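Local coordinates for coenzyme Q-binding protein COQ10 START domain-containing protein (Deinococcus radiodurans R1, PDB 3GGN) that is of unknown function but, in the START-like polyketide cyclase and lipid-transport domain that makes up this piece, probably binds a hydrophobic ligand, at residues Lys14-Leu26 and Glu65-Trp77. Residues are numbered along the deposited sequence; the frame is centred on the assembly and turned at random.
Sequences KPAEQLYAVWRDL and ELTADEPGKRIAW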
ATOM      1  N   LYS B  14      13.283  12.133  -1.673  1.00 23.16           N
ATOM      2  CA  LYS B  14      12.337  13.178  -1.295  1.00 22.46           C
ATOM      3  C   LYS B  14      12.826  13.896  -0.033  1.00 23.04           C
ATOM      4  O   LYS B  14      13.606  13.343   0.739  1.00 21.54           O
ATOM      5  CB  LYS B  14      10.955  12.576  -1.040  1.00 24.05           C
ATOM      6  CG  LYS B  14      10.225  12.107  -2.298  1.00 26.37           C
ATOM      7  CD  LYS B  14       9.907  13.288  -3.214  1.00 26.77           C
ATOM      8  CE  LYS B  14       9.122  12.863  -4.440  1.00 27.18           C
ATOM      9  NZ  LYS B  14       9.023  13.976  -5.438  1.00 27.51           N
ATOM     10  N   PRO B  15      12.380  15.145   0.181  1.00 23.34           N
ATOM     11  CA  PRO B  15      12.786  15.920   1.362  1.00 22.98           C
ATOM     12  C   PRO B  15      12.339  15.262   2.675  1.00 21.63           C
ATOM     13  O   PRO B  15      11.277  14.633   2.739  1.00 21.60           O
ATOM     14  CB  PRO B  15      12.108  17.272   1.140  1.00 23.16           C
ATOM     15  CG  PRO B  15      12.050  17.376  -0.368  1.00 24.45           C
ATOM     16  CD  PRO B  15      11.622  15.982  -0.766  1.00 23.72           C
ATOM     17  N   ALA B  16      13.146  15.428   3.720  1.00 21.39           N
ATOM     18  CA  ALA B  16      12.855  14.842   5.030  1.00 21.20           C
ATOM     19  C   ALA B  16      11.495  15.229   5.607  1.00 21.36           C
ATOM     20  O   ALA B  16      10.740  14.367   6.069  1.00 19.33           O
ATOM     21  CB  ALA B  16      13.971  15.209   6.026  1.00 21.79           C
ATOM     22  N   GLU B  17      11.190  16.522   5.596  1.00 22.45           N
ATOM     23  CA  GLU B  17       9.921  17.025   6.124  1.00 25.13           C
ATOM     24  C   GLU B  17       8.720  16.286   5.541  1.00 23.56           C
ATOM     25  O   GLU B  17       7.804  15.894   6.268  1.00 22.84           O
ATOM     26  CB  GLU B  17       9.769  18.524   5.824  1.00 26.75           C
ATOM     27  CG  GLU B  17      10.701  19.452   6.600  1.00 34.67           C
ATOM     28  CD  GLU B  17      10.380  19.527   8.089  1.00 37.78           C
ATOM     29  OE1 GLU B  17       9.180  19.518   8.445  1.00 39.65           O
ATOM     30  OE2 GLU B  17      11.329  19.615   8.902  1.00 40.21           O
ATOM     31  N   GLN B  18       8.725  16.102   4.227  1.00 22.95           N
ATOM     32  CA  GLN B  18       7.629  15.424   3.555  1.00 23.10           C
ATOM     33  C   GLN B  18       7.439  14.002   4.068  1.00 21.55           C
ATOM     34  O   GLN B  18       6.326  13.603   4.404  1.00 21.44           O
ATOM     35  CB  GLN B  18       7.878  15.389   2.052  1.00 25.12           C
ATOM     36  CG  GLN B  18       6.749  14.769   1.256  1.00 25.22           C
ATOM     37  CD  GLN B  18       7.084  14.658  -0.219  1.00 28.73           C
ATOM     38  OE1 GLN B  18       7.605  15.602  -0.823  1.00 28.46           O
ATOM     39  NE2 GLN B  18       6.777  13.508  -0.813  1.00 28.94           N
ATOM     40  N   LEU B  19       8.529  13.244   4.130  1.00 19.36           N
ATOM     41  CA  LEU B  19       8.480  11.854   4.587  1.00 16.95           C
ATOM     42  C   LEU B  19       8.059  11.778   6.046  1.00 17.36           C
ATOM     43  O   LEU B  19       7.287  10.894   6.437  1.00 17.45           O
ATOM     44  CB  LEU B  19       9.848  11.203   4.411  1.00 14.79           C
ATOM     45  CG  LEU B  19      10.350  11.248   2.969  1.00 15.20           C
ATOM     46  CD1 LEU B  19      11.798  10.798   2.940  1.00 16.92           C
ATOM     47  CD2 LEU B  19       9.475  10.367   2.066  1.00 13.22           C
ATOM     48  N   TYR B  20       8.584  12.698   6.850  1.00 16.49           N
ATOM     49  CA  TYR B  20       8.251  12.766   8.265  1.00 18.27           C
ATOM     50  C   TYR B  20       6.750  12.994   8.406  1.00 17.38           C
ATOM     51  O   TYR B  20       6.104  12.417   9.278  1.00 17.38           O
ATOM     52  CB  TYR B  20       9.002  13.924   8.930  1.00 15.03           C
ATOM     53  CG  TYR B  20       8.379  14.402  10.225  1.00 16.72           C
ATOM     54  CD1 TYR B  20       8.768  13.869  11.460  1.00 16.23           C
ATOM     55  CD2 TYR B  20       7.384  15.376  10.215  1.00 13.00           C
ATOM     56  CE1 TYR B  20       8.174  14.302  12.652  1.00 16.38           C
ATOM     57  CE2 TYR B  20       6.790  15.808  11.388  1.00 17.53           C
ATOM     58  CZ  TYR B  20       7.186  15.274  12.604  1.00 18.67           C
ATOM     59  OH  TYR B  20       6.599  15.736  13.765  1.00 21.72           O
ATOM     60  N   ALA B  21       6.208  13.833   7.526  1.00 19.33           N
ATOM     61  CA  ALA B  21       4.784  14.177   7.537  1.00 21.32           C
ATOM     62  C   ALA B  21       3.871  12.963   7.426  1.00 20.38           C
ATOM     63  O   ALA B  21       2.833  12.896   8.091  1.00 20.05           O
ATOM     64  CB  ALA B  21       4.484  15.158   6.415  1.00 21.20           C
ATOM     65  N   VAL B  22       4.248  12.007   6.585  1.00 18.49           N
ATOM     66  CA  VAL B  22       3.437  10.805   6.419  1.00 19.05           C
ATOM     67  C   VAL B  22       3.468  10.000   7.712  1.00 20.58           C
ATOM     68  O   VAL B  22       2.421   9.678   8.277  1.00 21.59           O
ATOM     69  CB  VAL B  22       3.956   9.920   5.253  1.00 19.31           C
ATOM     70  CG1 VAL B  22       3.115   8.652   5.139  1.00 18.09           C
ATOM     71  CG2 VAL B  22       3.908  10.703   3.940  1.00 22.10           C
ATOM     72  N   TRP B  23       4.673   9.694   8.190  1.00 18.52           N
ATOM     73  CA  TRP B  23       4.834   8.919   9.419  1.00 17.96           C
ATOM     74  C   TRP B  23       4.191   9.545  10.655  1.00 17.29           C
ATOM     75  O   TRP B  23       3.686   8.829  11.516  1.00 16.51           O
ATOM     76  CB  TRP B  23       6.316   8.665   9.702  1.00 15.18           C
ATOM     77  CG  TRP B  23       6.914   7.666   8.776  1.00 15.41           C
ATOM     78  CD1 TRP B  23       7.288   7.869   7.483  1.00 16.65           C
ATOM     79  CD2 TRP B  23       7.132   6.278   9.046  1.00 16.25           C
ATOM     80  NE1 TRP B  23       7.719   6.691   6.923  1.00 15.88           N
ATOM     81  CE2 TRP B  23       7.635   5.698   7.861  1.00 15.09           C
ATOM     82  CE3 TRP B  23       6.945   5.467  10.175  1.00 16.45           C
ATOM     83  CZ2 TRP B  23       7.957   4.337   7.768  1.00 15.57           C
ATOM     84  CZ3 TRP B  23       7.263   4.114  10.085  1.00 18.54           C
ATOM     85  CH2 TRP B  23       7.765   3.564   8.887  1.00 18.78           C
ATOM     86  N   ARG B  24       4.209  10.872  10.741  1.00 18.39           N
ATOM     87  CA  ARG B  24       3.636  11.570  11.891  1.00 19.32           C
ATOM     88  C   ARG B  24       2.118  11.412  11.989  1.00 18.79           C
ATOM     89  O   ARG B  24       1.537  11.607  13.061  1.00 20.68           O
ATOM     90  CB  ARG B  24       4.008  13.065  11.855  1.00 19.97           C
ATOM     91  CG  ARG B  24       3.586  13.843  13.107  1.00 18.62           C
ATOM     92  CD  ARG B  24       4.297  13.307  14.354  1.00 23.72           C
ATOM     93  NE  ARG B  24       3.895  13.964  15.605  1.00 20.87           N
ATOM     94  CZ  ARG B  24       2.736  13.774  16.231  1.00 22.10           C
ATOM     95  NH1 ARG B  24       1.826  12.943  15.736  1.00 21.70           N
ATOM     96  NH2 ARG B  24       2.494  14.395  17.382  1.00 18.23           N
ATOM     97  N   ASP B  25       1.477  11.078  10.871  1.00 18.17           N
ATOM     98  CA  ASP B  25       0.030  10.867  10.829  1.00 19.75           C
ATOM     99  C   ASP B  25      -0.188   9.464  11.396  1.00 21.40           C
ATOM    100  O   ASP B  25      -0.282   8.484  10.660  1.00 21.59           O
ATOM    101  CB  ASP B  25      -0.462  10.975   9.374  1.00 23.94           C
ATOM    102  CG  ASP B  25      -1.861  10.413   9.175  1.00 24.59           C
ATOM    103  OD1 ASP B  25      -2.677  10.478  10.119  1.00 27.04           O
ATOM    104  OD2 ASP B  25      -2.149   9.915   8.068  1.00 27.14           O
ATOM    105  N   LEU B  26      -0.263   9.382  12.721  1.00 19.94           N
ATOM    106  CA  LEU B  26      -0.389   8.099  13.396  1.00 20.62           C
ATOM    107  C   LEU B  26      -1.478   7.156  12.888  1.00 20.58           C
ATOM    108  O   LEU B  26      -1.208   5.987  12.631  1.00 20.45           O
ATOM    109  CB  LEU B  26      -0.534   8.317  14.912  1.00 21.04           C
ATOM    110  CG  LEU B  26       0.561   9.175  15.568  1.00 20.42           C
ATOM    111  CD1 LEU B  26       0.387   9.181  17.079  1.00 20.47           C
ATOM    112  CD2 LEU B  26       1.938   8.625  15.210  1.00 19.93           C
ATOM    113  N   GLU B  65       2.888   6.055  24.053  1.00 18.71           N
ATOM    114  CA  GLU B  65       3.135   7.493  24.087  1.00 19.88           C
ATOM    115  C   GLU B  65       4.340   7.853  23.216  1.00 19.10           C
ATOM    116  O   GLU B  65       5.274   7.066  23.084  1.00 18.03           O
ATOM    117  CB  GLU B  65       3.397   7.945  25.529  1.00 22.34           C
ATOM    118  CG  GLU B  65       4.826   7.733  26.002  1.00 25.38           C
ATOM    119  CD  GLU B  65       5.045   8.127  27.465  1.00 29.96           C
ATOM    120  OE1 GLU B  65       4.376   9.068  27.954  1.00 28.75           O
ATOM    121  OE2 GLU B  65       5.904   7.496  28.123  1.00 30.12           O
ATOM    122  N   LEU B  66       4.313   9.036  22.611  1.00 19.08           N
ATOM    123  CA  LEU B  66       5.439   9.490  21.807  1.00 21.37           C
ATOM    124  C   LEU B  66       6.512   9.912  22.807  1.00 22.18           C
ATOM    125  O   LEU B  66       6.215  10.638  23.747  1.00 18.48           O
ATOM    126  CB  LEU B  66       5.053  10.707  20.958  1.00 23.03           C
ATOM    127  CG  LEU B  66       4.049  10.509  19.821  1.00 23.34           C
ATOM    128  CD1 LEU B  66       3.616  11.862  19.265  1.00 24.84           C
ATOM    129  CD2 LEU B  66       4.682   9.659  18.740  1.00 20.75           C
ATOM    130  N   THR B  67       7.746   9.453  22.621  1.00 22.47           N
ATOM    131  CA  THR B  67       8.821   9.839  23.529  1.00 24.65           C
ATOM    132  C   THR B  67       9.709  10.892  22.867  1.00 24.58           C
ATOM    133  O   THR B  67      10.567  11.494  23.513  1.00 23.06           O
ATOM    134  CB  THR B  67       9.693   8.633  23.917  1.00 26.44           C
ATOM    135  OG1 THR B  67       8.868   7.602  24.468  1.00 32.28           O
ATOM    136  CG2 THR B  67      10.712   9.037  24.967  1.00 29.85           C
ATOM    137  N   ALA B  68       9.498  11.101  21.573  1.00 23.00           N
ATOM    138  CA  ALA B  68      10.275  12.077  20.814  1.00 20.52           C
ATOM    139  C   ALA B  68       9.567  12.383  19.505  1.00 20.05           C
ATOM    140  O   ALA B  68       9.139  11.476  18.787  1.00 17.28           O
ATOM    141  CB  ALA B  68      11.678  11.541  20.526  1.00 22.57           C
ATOM    142  N   ASP B  69       9.429  13.667  19.213  1.00 18.49           N
ATOM    143  CA  ASP B  69       8.793  14.106  17.987  1.00 20.14           C
ATOM    144  C   ASP B  69       9.480  15.380  17.536  1.00 22.23           C
ATOM    145  O   ASP B  69       9.101  16.490  17.934  1.00 22.57           O
ATOM    146  CB  ASP B  69       7.300  14.348  18.203  1.00 18.96           C
ATOM    147  CG  ASP B  69       6.611  14.870  16.956  1.00 19.89           C
ATOM    148  OD1 ASP B  69       7.082  14.555  15.838  1.00 17.29           O
ATOM    149  OD2 ASP B  69       5.600  15.590  17.089  1.00 19.57           O
ATOM    150  N   GLU B  70      10.523  15.198  16.733  1.00 21.70           N
ATOM    151  CA  GLU B  70      11.305  16.298  16.196  1.00 22.60           C
ATOM    152  C   GLU B  70      10.953  16.432  14.727  1.00 23.31           C
ATOM    153  O   GLU B  70      11.421  15.660  13.892  1.00 18.15           O
ATOM    154  CB  GLU B  70      12.794  16.010  16.371  1.00 22.90           C
ATOM    155  CG  GLU B  70      13.252  16.127  17.815  1.00 28.04           C
ATOM    156  CD  GLU B  70      14.552  15.396  18.083  1.00 31.32           C
ATOM    157  OE1 GLU B  70      15.487  15.507  17.258  1.00 32.54           O
ATOM    158  OE2 GLU B  70      14.640  14.714  19.129  1.00 33.71           O
ATOM    159  N   PRO B  71      10.113  17.424  14.395  1.00 23.52           N
ATOM    160  CA  PRO B  71       9.684  17.656  13.015  1.00 22.65           C
ATOM    161  C   PRO B  71      10.769  17.422  11.977  1.00 21.67           C
ATOM    162  O   PRO B  71      11.857  17.992  12.055  1.00 21.48           O
ATOM    163  CB  PRO B  71       9.201  19.098  13.044  1.00 22.29           C
ATOM    164  CG  PRO B  71       8.607  19.205  14.415  1.00 24.46           C
ATOM    165  CD  PRO B  71       9.647  18.509  15.278  1.00 25.14           C
ATOM    166  N   GLY B  72      10.457  16.559  11.016  1.00 19.16           N
ATOM    167  CA  GLY B  72      11.381  16.256   9.937  1.00 20.18           C
ATOM    168  C   GLY B  72      12.663  15.549  10.318  1.00 19.26           C
ATOM    169  O   GLY B  72      13.547  15.400   9.477  1.00 19.38           O
ATOM    170  N   LYS B  73      12.775  15.100  11.567  1.00 19.98           N
ATOM    171  CA  LYS B  73      13.994  14.423  12.020  1.00 20.36           C
ATOM    172  C   LYS B  73      13.790  13.058  12.655  1.00 20.31           C
ATOM    173  O   LYS B  73      14.466  12.088  12.304  1.00 20.93           O
ATOM    174  CB  LYS B  73      14.748  15.288  13.036  1.00 23.24           C
ATOM    175  CG  LYS B  73      15.562  16.437  12.470  1.00 25.96           C
ATOM    176  CD  LYS B  73      16.357  17.094  13.604  1.00 31.53           C
ATOM    177  CE  LYS B  73      17.361  18.123  13.104  1.00 33.16           C
ATOM    178  NZ  LYS B  73      16.711  19.334  12.535  1.00 36.86           N
ATOM    179  N   ARG B  74      12.875  12.985  13.611  1.00 18.47           N
ATOM    180  CA  ARG B  74      12.649  11.728  14.300  1.00 18.74           C
ATOM    181  C   ARG B  74      11.335  11.642  15.045  1.00 15.01           C
ATOM    182  O   ARG B  74      10.793  12.643  15.507  1.00 15.20           O
ATOM    183  CB  ARG B  74      13.776  11.483  15.295  1.00 21.41           C
ATOM    184  CG  ARG B  74      13.867  12.554  16.353  1.00 27.06           C
ATOM    185  CD  ARG B  74      14.192  11.959  17.710  1.00 32.85           C
ATOM    186  NE  ARG B  74      15.473  11.264  17.715  1.00 39.14           N
ATOM    187  CZ  ARG B  74      15.931  10.576  18.753  1.00 42.26           C
ATOM    188  NH1 ARG B  74      15.211  10.498  19.869  1.00 41.96           N
ATOM    189  NH2 ARG B  74      17.099   9.957  18.673  1.00 42.53           N
ATOM    190  N   ILE B  75      10.845  10.414  15.170  1.00 12.91           N
ATOM    191  CA  ILE B  75       9.618  10.126  15.889  1.00  9.87           C
ATOM    192  C   ILE B  75       9.908   8.841  16.656  1.00 11.98           C
ATOM    193  O   ILE B  75      10.389   7.873  16.075  1.00 10.04           O
ATOM    194  CB  ILE B  75       8.441   9.868  14.934  1.00 12.81           C
ATOM    195  CG1 ILE B  75       8.291  11.035  13.946  1.00 11.63           C
ATOM    196  CG2 ILE B  75       7.166   9.675  15.750  1.00 12.93           C
ATOM    197  CD1 ILE B  75       7.165  10.852  12.934  1.00 11.45           C
ATOM    198  N   ALA B  76       9.649   8.844  17.958  1.00 10.08           N
ATOM    199  CA  ALA B  76       9.884   7.665  18.794  1.00 14.22           C
ATOM    200  C   ALA B  76       8.682   7.445  19.697  1.00 15.07           C
ATOM    201  O   ALA B  76       8.049   8.405  20.150  1.00 15.59           O
ATOM    202  CB  ALA B  76      11.151   7.852  19.637  1.00 10.82           C
ATOM    203  N   TRP B  77       8.374   6.177  19.956  1.00 15.05           N
ATOM    204  CA  TRP B  77       7.242   5.821  20.797  1.00 16.25           C
ATOM    205  C   TRP B  77       7.515   4.576  21.634  1.00 17.38           C
ATOM    206  O   TRP B  77       8.417   3.793  21.332  1.00 18.63           O
ATOM    207  CB  TRP B  77       6.012   5.590  19.923  1.00 13.50           C
ATOM    208  CG  TRP B  77       6.137   4.425  19.006  1.00 14.10           C
ATOM    209  CD1 TRP B  77       5.775   3.128  19.262  1.00 13.33           C
ATOM    210  CD2 TRP B  77       6.643   4.443  17.667  1.00 15.32           C
ATOM    211  NE1 TRP B  77       6.019   2.344  18.161  1.00 14.49           N
ATOM    212  CE2 TRP B  77       6.552   3.126  17.167  1.00 15.79           C
ATOM    213  CE3 TRP B  77       7.167   5.450  16.837  1.00 16.93           C
ATOM    214  CZ2 TRP B  77       6.964   2.783  15.872  1.00 19.33           C
ATOM    215  CZ3 TRP B  77       7.579   5.109  15.544  1.00 17.02           C
ATOM    216  CH2 TRP B  77       7.472   3.786  15.079  1.00 17.71           C
TER
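With CG of Tyr20 swung opposite its backbone N (chi1 159°) and Arg24 set likewise but bent at chi2 (63°), two side chains one helical turn apart converge on Asp69. The example illustrates how one acid can gather two helix side chains while apolar packing fills much of the remaining interface. Tyr20 OH donates to Asp69 OD1, ring and carboxylate nearly coplanar; the modelled 2.4 Å is unusually short and its exact value doubtful. Arg24 NE meets Asp69 OD2 at 2.8 Å in a salt bridge whose N-H...O bond is nearly straight (168°); OD2 lies in the guanidinium plane, while NE approaches from above the carboxylate plane. Leu66 CD1 lies over one guanidinium face. The Pro71-Gly72 turn covers one face of the Tyr20 ring, with Gly72 N 3.1 Å from Tyr20 CG and Pro71 CA in a CH-pi contact. Ile75 CG1 packs 3.5 Å from Tyr20 CE1. A leucine in place of Tyr20 would probably leave Asp69 OD1 without its hydroxyl partner and the turn without its aromatic face. Short helix 16-24 thus packs on hairpin 59-70/74-79, consistent with the Bet v 1-like helix-grip fold, whose antiparallel sheet curves round the long C-terminal helix.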